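Local coordinates for protein pentafunctional AROM polypeptide (Schizosaccharomyces pombe, PDB 5SWV) that probably carries out the dehydroquinate dehydratase and shikimate dehydrogenase steps of the shikimate pathway, as two of the five activities of the AROM polypeptide, at residues Val158-Ala161 and Ser162-Asp166. Sequence-based numbering, arbitrary orientation.
Sequences VELA and SSYAD
At the carboxyl end of helix 152-162 in the type I dehydroquinase barrel, Val158-Ala161 supply the carbonyls of the last turn and Ser162-Asp166 lead the chain toward strand 167-173. The helical pattern persists in Ser162 N, which donates to Val158 O at 2.9 Å. With chi1 at 69° the Ser162 hydroxyl swings toward the preceding turn and OG donates to Glu159 O at 3.0 Å, approaching at a C=O...O angle of 125°. Serine suits this exposed helix end because its short hydroxyl serves Glu159 O, which the usual i+4 donor, Ser163 N, does not reach at 4.0 Å. Ala161 O takes an i+3 bond from Tyr164 N at 3.0 Å, tighter than alpha-helical spacing and from well above the carbonyl plane, and a weak i+4 bond from Ala165 N. A water donates to Leu160 O at 3.0 Å and also bonds Ser163 OG, linking last-turn carbonyl to hydroxyl. Chi1 of -50° sets Tyr164 CG beside its backbone N; the ring lies obliquely near Leu160 O, with Ser163 CB over one face. The long tyrosine side chain meets both apolar Leu160, CE2 lying 4.2 Å from CD1, and Ile123 and Asn124 of helix 120-128. Ala161, buried against Met137 and Ile168, has a methyl small enough for the helix to lie close to the strands. Asp166 OD2 salt-bridges Lys130 NZ and accepts from Leu135 N, and the Asp166 and Leu135 backbones also bond, tying the loop to strand 134-140. This is the helix-to-strand turn of a TIM-barrel beta-alpha-beta crossover: strand 134-140, helix 152-162, parallel strand 167-173.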
ATOM      1  N   VAL A 158     -15.813   4.286  28.071  1.00 40.09           N
ATOM      2  CA  VAL A 158     -14.493   4.886  27.902  1.00 40.60           C
ATOM      3  C   VAL A 158     -13.631   4.616  29.141  1.00 41.52           C
ATOM      4  O   VAL A 158     -12.448   4.309  29.014  1.00 39.69           O
ATOM      5  CB  VAL A 158     -14.600   6.385  27.551  1.00 40.53           C
ATOM      6  CG1 VAL A 158     -13.251   7.101  27.634  1.00 40.60           C
ATOM      7  CG2 VAL A 158     -15.164   6.526  26.146  1.00 40.43           C
ATOM      8  N   GLU A 159     -14.250   4.687  30.322  1.00 43.61           N
ATOM      9  CA  GLU A 159     -13.556   4.451  31.585  1.00 44.74           C
ATOM     10  C   GLU A 159     -12.996   3.034  31.612  1.00 43.45           C
ATOM     11  O   GLU A 159     -11.816   2.843  31.905  1.00 43.86           O
ATOM     12  CB  GLU A 159     -14.476   4.686  32.797  1.00 47.43           C
ATOM     13  CG  GLU A 159     -13.701   5.023  34.077  1.00 51.67           C
ATOM     14  CD  GLU A 159     -14.389   4.588  35.380  1.00 55.21           C
ATOM     15  OE1 GLU A 159     -15.643   4.503  35.413  1.00 59.02           O
ATOM     16  OE2 GLU A 159     -13.672   4.344  36.388  1.00 56.02           O
ATOM     17  N   LEU A 160     -13.834   2.056  31.286  1.00 41.71           N
ATOM     18  CA  LEU A 160     -13.413   0.652  31.246  1.00 41.66           C
ATOM     19  C   LEU A 160     -12.302   0.423  30.217  1.00 40.60           C
ATOM     20  O   LEU A 160     -11.338  -0.300  30.482  1.00 39.99           O
ATOM     21  CB  LEU A 160     -14.616  -0.255  30.931  1.00 42.45           C
ATOM     22  CG  LEU A 160     -14.358  -1.745  30.637  1.00 42.91           C
ATOM     23  CD1 LEU A 160     -13.581  -2.401  31.782  1.00 43.82           C
ATOM     24  CD2 LEU A 160     -15.661  -2.494  30.356  1.00 42.47           C
ATOM     25  N   ALA A 161     -12.454   1.054  29.054  1.00 39.98           N
ATOM     26  CA  ALA A 161     -11.532   0.885  27.930  1.00 39.74           C
ATOM     27  C   ALA A 161     -10.161   1.494  28.171  1.00 39.48           C
ATOM     28  O   ALA A 161      -9.160   0.977  27.681  1.00 38.35           O
ATOM     29  CB  ALA A 161     -12.132   1.481  26.662  1.00 39.43           C
ATOM     30  N   SER A 162     -10.118   2.594  28.911  1.00 40.47           N
ATOM     31  CA  SER A 162      -8.880   3.376  29.048  1.00 41.72           C
ATOM     32  C   SER A 162      -7.774   2.660  29.843  1.00 41.59           C
ATOM     33  O   SER A 162      -6.604   2.968  29.676  1.00 42.30           O
ATOM     34  CB  SER A 162      -9.163   4.740  29.669  1.00 41.64           C
ATOM     35  OG  SER A 162      -9.532   4.567  31.019  1.00 42.57           O
ATOM     36  N   SER A 163      -8.138   1.709  30.693  1.00 41.33           N
ATOM     37  CA  SER A 163      -7.137   0.857  31.337  1.00 41.48           C
ATOM     38  C   SER A 163      -6.326   0.033  30.322  1.00 41.06           C
ATOM     39  O   SER A 163      -5.153  -0.220  30.539  1.00 42.06           O
ATOM     40  CB  SER A 163      -7.807  -0.091  32.338  1.00 41.77           C
ATOM     41  OG  SER A 163      -8.488   0.609  33.371  1.00 41.21           O
ATOM     42  N   TYR A 164      -6.952  -0.352  29.210  1.00 40.42           N
ATOM     43  CA  TYR A 164      -6.395  -1.316  28.275  1.00 39.68           C
ATOM     44  C   TYR A 164      -6.108  -0.807  26.850  1.00 38.53           C
ATOM     45  O   TYR A 164      -5.330  -1.426  26.129  1.00 37.94           O
ATOM     46  CB  TYR A 164      -7.368  -2.495  28.180  1.00 40.36           C
ATOM     47  CG  TYR A 164      -7.810  -3.056  29.520  1.00 41.37           C
ATOM     48  CD1 TYR A 164      -6.891  -3.692  30.361  1.00 42.26           C
ATOM     49  CD2 TYR A 164      -9.142  -2.966  29.952  1.00 41.64           C
ATOM     50  CE1 TYR A 164      -7.273  -4.215  31.584  1.00 42.29           C
ATOM     51  CE2 TYR A 164      -9.532  -3.501  31.178  1.00 42.07           C
ATOM     52  CZ  TYR A 164      -8.580  -4.116  31.981  1.00 42.57           C
ATOM     53  OH  TYR A 164      -8.902  -4.639  33.198  1.00 45.50           O
ATOM     54  N   ALA A 165      -6.718   0.300  26.437  1.00 38.11           N
ATOM     55  CA  ALA A 165      -6.848   0.595  24.997  1.00 37.56           C
ATOM     56  C   ALA A 165      -5.640   1.226  24.331  1.00 36.79           C
ATOM     57  O   ALA A 165      -5.052   2.131  24.874  1.00 37.00           O
ATOM     58  CB  ALA A 165      -8.042   1.501  24.770  1.00 37.54           C
ATOM     59  N   ASP A 166      -5.305   0.766  23.137  1.00 36.62           N
ATOM     60  CA  ASP A 166      -4.467   1.540  22.220  1.00 37.52           C
ATOM     61  C   ASP A 166      -5.318   2.430  21.289  1.00 37.18           C
ATOM     62  O   ASP A 166      -4.849   3.471  20.820  1.00 37.60           O
ATOM     63  CB  ASP A 166      -3.596   0.608  21.377  1.00 38.41           C
ATOM     64  CG  ASP A 166      -2.633  -0.192  22.212  1.00 39.06           C
ATOM     65  OD1 ASP A 166      -1.634   0.388  22.669  1.00 40.73           O
ATOM     66  OD2 ASP A 166      -2.864  -1.400  22.415  1.00 39.64           O
TER
HETATM   67  O   HOH W   1     -11.000  -0.702  33.426  1.00 31.79           O